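Local coordinates for proteasome assembly chaperone family protein (Pyrococcus furiosus, PDB 3VR0) that probably activates the archaeal proteasome, as a homologue of proteasome assembly chaperones that belongs to the PAC2 family, at residues Y31-I36 with D101-T106; K61-Y66 with N87-W92; G124-F129 with G194-I199. All coordinates share one frame; numbering follows the deposited sequence.

Contact 1: residues Y31-I36 with D101-T106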
loop_
_atom_site.group_PDB
_atom_site.type_symbol
_atom_site.label_atom_id
_atom_site.label_comp_id
_atom_site.label_asym_id
_atom_site.label_seq_id
_atom_site.Cartn_x
_atom_site.Cartn_y
_atom_site.Cartn_z
ATOM N N TYR C 31 -15.082 28.703 22.167
ATOM C CA TYR C 31 -15.609 29.100 20.892
ATOM C C TYR C 31 -14.636 29.818 19.985
ATOM O O TYR C 31 -13.795 30.575 20.430
ATOM C CB TYR C 31 -16.890 29.935 21.040
ATOM C CG TYR C 31 -17.579 29.982 19.686
ATOM C CD1 TYR C 31 -17.778 28.783 18.968
ATOM C CD2 TYR C 31 -17.943 31.219 19.082
ATOM C CE1 TYR C 31 -18.376 28.783 17.721
ATOM C CE2 TYR C 31 -18.540 31.230 17.791
ATOM C CZ TYR C 31 -18.744 29.992 17.129
ATOM O OH TYR C 31 -19.321 29.924 15.884
ATOM N N ASP C 32 -14.789 29.550 18.688
ATOM C CA ASP C 32 -13.941 30.106 17.650
ATOM C C ASP C 32 -12.478 29.911 18.041
ATOM O O ASP C 32 -11.708 30.833 17.917
ATOM C CB ASP C 32 -14.235 31.616 17.473
ATOM C CG ASP C 32 -13.582 32.202 16.226
ATOM O OD1 ASP C 32 -13.243 31.436 15.300
ATOM O OD2 ASP C 32 -13.410 33.443 16.159
ATOM N N PRO C 33 -12.104 28.712 18.513
ATOM C CA PRO C 33 -10.732 28.574 18.950
ATOM C C PRO C 33 -9.730 28.568 17.793
ATOM O O PRO C 33 -10.103 28.438 16.594
ATOM C CB PRO C 33 -10.739 27.241 19.676
ATOM C CG PRO C 33 -11.855 26.456 19.008
ATOM C CD PRO C 33 -12.850 27.434 18.568
ATOM N N ILE C 34 -8.464 28.760 18.124
ATOM C CA ILE C 34 -7.423 28.567 17.132
ATOM C C ILE C 34 -6.967 27.128 17.351
ATOM O O ILE C 34 -6.792 26.708 18.506
ATOM C CB ILE C 34 -6.270 29.604 17.271
ATOM C CG1 ILE C 34 -6.774 31.032 16.895
ATOM C CG2 ILE C 34 -5.040 29.202 16.393
ATOM C CD1 ILE C 34 -5.815 32.165 17.277
ATOM N N PHE C 35 -6.842 26.375 16.249
ATOM C CA PHE C 35 -6.313 25.011 16.281
ATOM C C PHE C 35 -4.796 24.995 16.130
ATOM O O PHE C 35 -4.267 25.364 15.100
ATOM C CB PHE C 35 -6.991 24.218 15.141
ATOM C CG PHE C 35 -6.610 22.753 15.055
ATOM C CD1 PHE C 35 -6.267 22.033 16.173
ATOM C CD2 PHE C 35 -6.686 22.073 13.811
ATOM C CE1 PHE C 35 -5.940 20.675 16.089
ATOM C CE2 PHE C 35 -6.347 20.709 13.729
ATOM C CZ PHE C 35 -5.978 20.017 14.854
ATOM N N ILE C 36 -4.087 24.496 17.112
ATOM C CA ILE C 36 -2.662 24.470 17.049
ATOM C C ILE C 36 -2.127 23.039 16.949
ATOM O O ILE C 36 -2.512 22.178 17.762
ATOM C CB ILE C 36 -2.033 25.108 18.302
ATOM C CG1 ILE C 36 -2.541 26.545 18.476
ATOM C CG2 ILE C 36 -0.466 25.176 18.170
ATOM C CD1 ILE C 36 -1.954 27.200 19.690
ATOM N N ASP C 101 -9.597 31.255 22.711
ATOM C CA ASP C 101 -9.557 29.856 23.103
ATOM C C ASP C 101 -8.643 29.009 22.127
ATOM O O ASP C 101 -8.511 29.356 20.916
ATOM C CB ASP C 101 -10.968 29.296 23.014
ATOM C CG ASP C 101 -11.957 29.950 24.029
ATOM O OD1 ASP C 101 -11.517 30.578 25.033
ATOM O OD2 ASP C 101 -13.169 29.844 23.776
ATOM N N LEU C 102 -8.079 27.903 22.656
ATOM C CA LEU C 102 -7.189 27.024 21.884
ATOM C C LEU C 102 -7.640 25.589 21.915
ATOM O O LEU C 102 -8.155 25.118 22.942
ATOM C CB LEU C 102 -5.734 27.078 22.369
ATOM C CG LEU C 102 -5.200 28.532 22.433
ATOM C CD1 LEU C 102 -3.842 28.608 23.101
ATOM C CD2 LEU C 102 -5.199 29.174 21.023
ATOM N N ILE C 103 -7.421 24.911 20.777
ATOM C CA ILE C 103 -7.306 23.448 20.729
ATOM C C ILE C 103 -5.881 23.120 20.242
ATOM O O ILE C 103 -5.407 23.673 19.213
ATOM C CB ILE C 103 -8.339 22.834 19.730
ATOM C CG1 ILE C 103 -9.764 23.244 20.114
ATOM C CG2 ILE C 103 -8.171 21.236 19.602
ATOM C CD1 ILE C 103 -10.824 22.757 19.152
ATOM N N ILE C 104 -5.228 22.201 20.950
ATOM C CA ILE C 104 -3.883 21.851 20.648
ATOM C C ILE C 104 -3.828 20.341 20.476
ATOM O O ILE C 104 -4.292 19.610 21.324
ATOM C CB ILE C 104 -2.880 22.304 21.762
ATOM C CG1 ILE C 104 -2.983 23.808 21.998
ATOM C CG2 ILE C 104 -1.410 21.891 21.367
ATOM C CD1 ILE C 104 -2.364 24.263 23.363
ATOM N N VAL C 105 -3.302 19.880 19.347
ATOM C CA VAL C 105 -3.157 18.439 19.151
ATOM C C VAL C 105 -1.676 18.101 19.188
ATOM O O VAL C 105 -0.857 18.839 18.648
ATOM C CB VAL C 105 -3.784 17.939 17.800
ATOM C CG1 VAL C 105 -3.101 18.576 16.565
ATOM C CG2 VAL C 105 -3.737 16.424 17.696
ATOM N N THR C 106 -1.358 16.997 19.837
ATOM C CA THR C 106 -0.051 16.367 19.750
ATOM C C THR C 106 -0.253 14.841 19.789
ATOM O O THR C 106 -1.375 14.353 19.753
ATOM C CB THR C 106 0.925 16.887 20.875
ATOM O OG1 THR C 106 2.265 16.471 20.586
ATOM C CG2 THR C 106 0.564 16.388 22.291
HETATM O O HOH W 1 -12.042 32.160 20.994
#
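The ring of Phe35 swings across to the neighbouring strand, where CE1 and CZ meet the CG1 methyl of Val105 and CD1 lies 4.0 Å from Ile103 CG2. With CG anti to the backbone N (chi1 -177°), the ring is carried toward these two branched side chains. Ile103 is shared: its CD1 also lies alongside Pro33, 3.8 Å from Pro33 CG, and Phe89 of strand 87-92 packs against Phe35, Ile103 and Val105. On the other face of the sheet Ile36 CD1 reaches the methyls of Leu102, Ile34 CB touches Leu102 CD2, and Ile104 CG1 packs against Ile36 CB; Leu53 of helix 45-57 covers Ile36 and Ile104. The backbones between these two apolar layers run parallel, at 17°, as adjacent central strands of the mixed sheet of this PAC2-family protein, with Ile34, Phe35 and Ile36 opposite Leu102, Ile103 and Ile104. Four backbone bonds join them, among them a nearly linear one from Ile36 N to Ile103 O at 2.6 Å, while Ile34 N donates to Asp101 O where the pairing begins. The polar edge belongs to Asp101, whose OD2 accepts the backbone N of Tyr31 at 2.7 Å through its anti lone pair, on a nearly straight bond (164°). Its OD1 takes the backbone N of Ser94, which leaves the carboxylate gripped from two loops. With an alanine in place of Asp101, the Tyr31 and Ser94 N-H groups would probably lose their acceptor and the loop before Pro33 be freer to move. A water accepts from Asp101 N at 3.1 Å.

Contact 2: residues K61-Y66 with N87-W92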
loop_
_atom_site.group_PDB
_atom_site.type_symbol
_atom_site.label_atom_id
_atom_site.label_comp_id
_atom_site.label_asym_id
_atom_site.label_seq_id
_atom_site.Cartn_x
_atom_site.Cartn_y
_atom_site.Cartn_z
ATOM N N LYS C 61 -6.806 17.910 28.636
ATOM C CA LYS C 61 -7.087 16.927 27.596
ATOM C C LYS C 61 -8.585 16.632 27.469
ATOM O O LYS C 61 -9.203 16.286 28.472
ATOM C CB LYS C 61 -6.426 15.605 27.881
ATOM C CG LYS C 61 -6.836 14.593 26.811
ATOM C CD LYS C 61 -5.869 13.427 26.668
ATOM C CE LYS C 61 -6.003 12.456 27.797
ATOM N NZ LYS C 61 -5.014 11.348 27.588
ATOM N N PHE C 62 -9.125 16.669 26.241
ATOM C CA PHE C 62 -10.546 16.343 26.032
ATOM C C PHE C 62 -10.927 15.324 24.965
ATOM O O PHE C 62 -12.105 14.933 24.909
ATOM C CB PHE C 62 -11.383 17.586 25.813
ATOM C CG PHE C 62 -11.192 18.262 24.455
ATOM C CD1 PHE C 62 -12.189 18.226 23.516
ATOM C CD2 PHE C 62 -10.025 18.977 24.170
ATOM C CE1 PHE C 62 -12.059 18.871 22.340
ATOM C CE2 PHE C 62 -9.887 19.655 22.988
ATOM C CZ PHE C 62 -10.887 19.580 22.059
ATOM N N ALA C 63 -9.979 14.911 24.114
ATOM C CA ALA C 63 -10.258 13.874 23.115
ATOM C C ALA C 63 -8.980 13.117 22.718
ATOM O O ALA C 63 -7.888 13.642 22.838
ATOM C CB ALA C 63 -10.891 14.488 21.878
ATOM N N GLU C 64 -9.121 11.883 22.259
ATOM C CA GLU C 64 -7.975 11.256 21.648
ATOM C C GLU C 64 -8.290 10.534 20.335
ATOM O O GLU C 64 -9.427 10.091 20.091
ATOM C CB GLU C 64 -7.066 10.497 22.670
ATOM C CG GLU C 64 -7.683 9.473 23.481
ATOM C CD GLU C 64 -6.915 9.197 24.808
ATOM O OE1 GLU C 64 -5.894 9.872 25.148
ATOM O OE2 GLU C 64 -7.358 8.266 25.506
ATOM N N LEU C 65 -7.295 10.537 19.448
ATOM C CA LEU C 65 -7.478 10.013 18.095
ATOM C C LEU C 65 -6.723 8.700 17.944
ATOM O O LEU C 65 -5.566 8.604 18.303
ATOM C CB LEU C 65 -7.025 11.057 17.078
ATOM C CG LEU C 65 -7.196 10.754 15.588
ATOM C CD1 LEU C 65 -7.337 12.054 14.778
ATOM C CD2 LEU C 65 -5.988 9.875 15.040
ATOM N N TYR C 66 -7.377 7.685 17.423
ATOM C CA TYR C 66 -6.700 6.465 17.073
ATOM C C TYR C 66 -6.933 6.218 15.594
ATOM O O TYR C 66 -7.980 6.577 15.054
ATOM C CB TYR C 66 -7.309 5.287 17.852
ATOM C CG TYR C 66 -7.189 5.448 19.386
ATOM C CD1 TYR C 66 -6.041 5.045 20.049
ATOM C CD2 TYR C 66 -8.220 6.053 20.134
ATOM C CE1 TYR C 66 -5.921 5.198 21.445
ATOM C CE2 TYR C 66 -8.121 6.222 21.555
ATOM C CZ TYR C 66 -6.985 5.792 22.187
ATOM O OH TYR C 66 -6.881 5.905 23.565
ATOM N N ASN C 87 -3.190 10.278 18.924
ATOM C CA ASN C 87 -2.977 11.711 19.075
ATOM C C ASN C 87 -3.936 12.170 20.195
ATOM O O ASN C 87 -4.945 11.475 20.492
ATOM C CB ASN C 87 -3.282 12.472 17.780
ATOM C CG ASN C 87 -2.375 12.048 16.608
ATOM O OD1 ASN C 87 -2.691 12.366 15.461
ATOM N ND2 ASN C 87 -1.252 11.332 16.895
ATOM N N GLU C 88 -3.640 13.326 20.784
ATOM C CA GLU C 88 -4.404 13.816 21.917
ATOM C C GLU C 88 -4.763 15.227 21.629
ATOM O O GLU C 88 -3.925 15.966 21.102
ATOM C CB GLU C 88 -3.561 13.780 23.187
ATOM C CG GLU C 88 -3.162 12.382 23.641
ATOM C CD GLU C 88 -2.257 12.401 24.898
ATOM O OE1 GLU C 88 -1.392 13.326 25.057
ATOM O OE2 GLU C 88 -2.418 11.485 25.746
ATOM N N PHE C 89 -5.999 15.607 21.946
ATOM C CA PHE C 89 -6.415 16.988 21.832
ATOM C C PHE C 89 -6.571 17.586 23.240
ATOM O O PHE C 89 -7.190 16.958 24.115
ATOM C CB PHE C 89 -7.757 17.104 21.108
ATOM C CG PHE C 89 -7.725 16.690 19.677
ATOM C CD1 PHE C 89 -7.619 17.661 18.645
ATOM C CD2 PHE C 89 -7.868 15.355 19.331
ATOM C CE1 PHE C 89 -7.640 17.274 17.294
ATOM C CE2 PHE C 89 -7.869 14.952 17.950
ATOM C CZ PHE C 89 -7.764 15.897 16.956
ATOM N N TYR C 90 -6.012 18.788 23.436
ATOM C CA TYR C 90 -6.111 19.542 24.691
ATOM C C TYR C 90 -6.803 20.853 24.394
ATOM O O TYR C 90 -6.666 21.395 23.284
ATOM C CB TYR C 90 -4.713 19.862 25.258
ATOM C CG TYR C 90 -3.987 18.643 25.762
ATOM C CD1 TYR C 90 -3.897 18.370 27.112
ATOM C CD2 TYR C 90 -3.411 17.752 24.871
ATOM C CE1 TYR C 90 -3.241 17.222 27.562
ATOM C CE2 TYR C 90 -2.757 16.625 25.299
ATOM C CZ TYR C 90 -2.681 16.358 26.632
ATOM O OH TYR C 90 -2.019 15.221 27.019
ATOM N N TYR C 91 -7.541 21.400 25.349
ATOM C CA TYR C 91 -8.058 22.751 25.098
ATOM C C TYR C 91 -7.640 23.748 26.178
ATOM O O TYR C 91 -7.311 23.380 27.324
ATOM C CB TYR C 91 -9.589 22.735 24.977
ATOM C CG TYR C 91 -10.307 22.621 26.335
ATOM C CD1 TYR C 91 -10.695 23.776 27.054
ATOM C CD2 TYR C 91 -10.561 21.375 26.886
ATOM C CE1 TYR C 91 -11.366 23.672 28.295
ATOM C CE2 TYR C 91 -11.229 21.236 28.086
ATOM C CZ TYR C 91 -11.616 22.392 28.806
ATOM O OH TYR C 91 -12.264 22.216 29.997
ATOM N N TRP C 92 -7.702 25.017 25.812
ATOM C CA TRP C 92 -7.469 26.077 26.795
ATOM C C TRP C 92 -8.556 27.089 26.590
ATOM O O TRP C 92 -8.810 27.512 25.448
ATOM C CB TRP C 92 -6.118 26.747 26.592
ATOM C CG TRP C 92 -5.776 27.842 27.544
ATOM C CD1 TRP C 92 -5.343 27.701 28.858
ATOM C CD2 TRP C 92 -5.758 29.252 27.262
ATOM N NE1 TRP C 92 -5.054 28.949 29.379
ATOM C CE2 TRP C 92 -5.318 29.912 28.438
ATOM C CE3 TRP C 92 -6.099 30.031 26.130
ATOM C CZ2 TRP C 92 -5.183 31.318 28.513
ATOM C CZ3 TRP C 92 -5.959 31.424 26.199
ATOM C CH2 TRP C 92 -5.501 32.056 27.408
#
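Asn87 and Leu65 form a hydrogen-bonded antiparallel pair: Leu65 N reaches Asn87 O at 2.7 Å, and Asn87 N returns a bond to Leu65 O in the carbonyl plane, on a lone pair. Their side chains lie side by side, while Asn87 ND2 bonds Thr109 O. Glu88 points to the other face, next to Glu64, their carboxylate planes nearly parallel (7° apart). Lys61 NZ forms salt bridges with both, meeting Glu88 OE2 at 3.2 Å from above the carboxylate plane and Glu64 OE1 at 3.0 Å on the syn side but tilted out of the carboxylate plane; the bend at chi3 (75°) brings the ammonium there. At Phe89 the strand meets a classic beta bulge, because Phe62 and Ala63 both face it: Phe89 O takes Phe62 N at 2.9 Å and, weakly, Ala63 N, while Phe89 N bonds Ala63 O. The ring of Phe89 sets its edge toward Ala63 O and Leu65 CB, and Phe129 of helix 116-131 packs edge-to-face with it. Tyr90 presents a ring face to Lys61 CB, 4.0 Å from the centroid, and its OH donates to Glu88 OE1. Tyr91 follows, its edge toward the face of Phe62 in an offset edge-to-face pair with centroids 5.6 Å apart. The chemistry is largely divided by face: Phe89, Ala63 and Leu65 make an apolar layer beneath helix 116-131, with Asn87 the polar exception, whereas on the other side Lys61, with weak long ion pairs from Lys86, would probably offset the repulsion between Glu88 and Glu64, the latter also hydrogen-bonded to Tyr25 OH.

Contact 3: residues G124-F129 with G194-I199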
loop_
_atom_site.group_PDB
_atom_site.type_symbol
_atom_site.label_atom_id
_atom_site.label_comp_id
_atom_site.label_asym_id
_atom_site.label_seq_id
_atom_site.Cartn_x
_atom_site.Cartn_y
_atom_site.Cartn_z
ATOM N N GLY C 124 -8.181 15.036 7.719
ATOM C CA GLY C 124 -9.573 15.300 7.467
ATOM C C GLY C 124 -10.427 15.055 8.729
ATOM O O GLY C 124 -11.281 15.900 9.041
ATOM N N LYS C 125 -10.210 13.929 9.433
ATOM C CA LYS C 125 -10.951 13.676 10.688
ATOM C C LYS C 125 -10.620 14.743 11.749
ATOM O O LYS C 125 -11.515 15.192 12.462
ATOM C CB LYS C 125 -10.639 12.301 11.294
ATOM C CG LYS C 125 -11.333 11.137 10.586
ATOM C CD LYS C 125 -12.856 11.056 10.909
ATOM C CE LYS C 125 -13.136 11.036 12.400
ATOM N NZ LYS C 125 -14.603 10.798 12.623
ATOM N N MET C 126 -9.353 15.111 11.868
ATOM C CA MET C 126 -8.979 16.223 12.789
ATOM C C MET C 126 -9.719 17.494 12.436
ATOM O O MET C 126 -10.192 18.185 13.348
ATOM C CB MET C 126 -7.503 16.534 12.787
ATOM C CG MET C 126 -6.671 15.427 13.329
ATOM S SD MET C 126 -4.927 15.927 13.418
ATOM C CE MET C 126 -4.362 14.428 14.226
ATOM N N LEU C 127 -9.790 17.816 11.136
ATOM C CA LEU C 127 -10.502 19.023 10.752
ATOM C C LEU C 127 -12.006 18.909 11.030
ATOM O O LEU C 127 -12.575 19.912 11.433
ATOM C CB LEU C 127 -10.249 19.486 9.305
ATOM C CG LEU C 127 -8.761 19.865 9.113
ATOM C CD1 LEU C 127 -8.393 19.873 7.677
ATOM C CD2 LEU C 127 -8.360 21.187 9.783
ATOM N N ASP C 128 -12.638 17.744 10.787
ATOM C CA ASP C 128 -14.092 17.616 11.023
ATOM C C ASP C 128 -14.371 17.851 12.516
ATOM O O ASP C 128 -15.379 18.413 12.890
ATOM C CB ASP C 128 -14.670 16.220 10.664
ATOM C CG ASP C 128 -14.570 15.868 9.151
ATOM O OD1 ASP C 128 -14.417 16.759 8.277
ATOM O OD2 ASP C 128 -14.638 14.666 8.844
ATOM N N PHE C 129 -13.503 17.339 13.347
ATOM C CA PHE C 129 -13.713 17.403 14.770
ATOM C C PHE C 129 -13.606 18.872 15.280
ATOM O O PHE C 129 -14.460 19.355 15.988
ATOM C CB PHE C 129 -12.700 16.495 15.451
ATOM C CG PHE C 129 -12.765 16.540 16.950
ATOM C CD1 PHE C 129 -13.977 16.258 17.630
ATOM C CD2 PHE C 129 -11.650 16.920 17.685
ATOM C CE1 PHE C 129 -14.035 16.310 19.041
ATOM C CE2 PHE C 129 -11.696 16.960 19.111
ATOM C CZ PHE C 129 -12.889 16.670 19.785
ATOM N N GLY C 194 1.504 20.486 7.048
ATOM C CA GLY C 194 1.061 20.968 5.754
ATOM C C GLY C 194 -0.378 20.643 5.445
ATOM O O GLY C 194 -1.121 21.526 5.045
ATOM N N LEU C 195 -0.778 19.368 5.558
ATOM C CA LEU C 195 -2.137 18.970 5.123
ATOM C C LEU C 195 -3.262 19.686 5.884
ATOM O O LEU C 195 -4.295 20.024 5.277
ATOM C CB LEU C 195 -2.350 17.460 5.296
ATOM C CG LEU C 195 -1.578 16.514 4.365
ATOM C CD1 LEU C 195 -2.206 15.154 4.389
ATOM C CD2 LEU C 195 -1.519 17.119 2.915
ATOM N N LEU C 196 -3.066 19.937 7.196
ATOM C CA LEU C 196 -4.135 20.679 7.943
ATOM C C LEU C 196 -4.448 21.980 7.283
ATOM O O LEU C 196 -5.617 22.354 7.169
ATOM C CB LEU C 196 -3.783 20.882 9.416
ATOM C CG LEU C 196 -3.734 19.541 10.164
ATOM C CD1 LEU C 196 -3.182 19.724 11.613
ATOM C CD2 LEU C 196 -5.090 18.879 10.189
ATOM N N LEU C 197 -3.412 22.676 6.830
ATOM C CA LEU C 197 -3.649 23.981 6.178
ATOM C C LEU C 197 -4.188 23.777 4.766
ATOM O O LEU C 197 -5.154 24.460 4.343
ATOM C CB LEU C 197 -2.360 24.812 6.124
ATOM C CG LEU C 197 -1.793 25.173 7.507
ATOM C CD1 LEU C 197 -0.455 25.838 7.322
ATOM C CD2 LEU C 197 -2.757 26.125 8.282
ATOM N N GLY C 198 -3.584 22.825 4.038
ATOM C CA GLY C 198 -4.010 22.605 2.615
ATOM C C GLY C 198 -5.439 22.160 2.501
ATOM O O GLY C 198 -6.204 22.677 1.707
ATOM N N ILE C 199 -5.812 21.195 3.337
ATOM C CA ILE C 199 -7.186 20.721 3.359
ATOM C C ILE C 199 -8.067 21.754 4.010
ATOM O O ILE C 199 -9.194 22.004 3.553
ATOM C CB ILE C 199 -7.317 19.364 4.095
ATOM C CG1 ILE C 199 -6.419 18.289 3.412
ATOM C CG2 ILE C 199 -8.796 18.908 4.077
ATOM C CD1 ILE C 199 -6.176 17.057 4.279
#
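Leu127 is the bump at the centre of this helix pair. Its side chain projects from helix 116-131 into a shallow hollow on helix 192-202 formed by Leu196 and Ile199, which lie one turn apart. The two branches divide the work: CD1 rests against the CG2 methyl of Ile199 at 3.7 Å and also lies over the backbone carbonyl oxygen of Leu196, while CD2 and CG press on Leu196 CD2. Placing CG beside the backbone N and anti to the carbonyl carbon (chi1 -63°) directs this fork of methyls at Leu196 and Ile199.

In return, Leu196 supplies the complementary bump. Its CD2 methyl enters the angle between Leu127 and Met126, 4.0 Å from Leu127 CG and 4.3 Å from Met126 CB, so that it is held between two consecutive residues of the first helix. Ile199 closes the far side of the hollow. Its CD1 approaches the backbone N of Gly124 at 4.5 Å, and with no side chain at Gly124 the isoleucine meets main chain there; Phe120 and Ala123, from the preceding turn, also touch it.

The axes of the two segments come no closer than 10.0 Å and cross at -59°, which confines the direct packing to this small patch, 246 Å² in all. Strand 137-145 lies beneath, with Ile138 touching both Leu127 and Leu197, placing the two helices over the central sheet of the PAC2 domain. Beyond them, Leu195, Leu197 and Ile199 pack on Gln73, Val82 and Leu84 of a third subunit, linking this layer to the assembly.

All the side chains that meet here are apolar, and the cohesion between the helices therefore rests on close methyl packing and exclusion of water, with shape rather than polar pairing setting the fit.

In the fold
Contacts 1 and 2 belong to one mixed sheet, their centres 10 Å apart. Strands 87-92 and 102-107 are neighbours, joined by probable hydrogen bonds from Glu88 N to Thr106 O (2.7 Å) and from Tyr90 N to Ile104 O (2.8 Å), and along the chain contact 2 is nested within the loop closed by contact 1. Contact 3 lies on the sheet's Phe35 and Phe89 side: Phe35 CE2 is 3.9 Å from Leu196 CD1, and Phe129 CZ is 3.6 Å from Ala63 CB. The side chains of Asn87 and Met126 each lie about 7 Å from a bound gold ion, and that of Val105 about 10 Å from one.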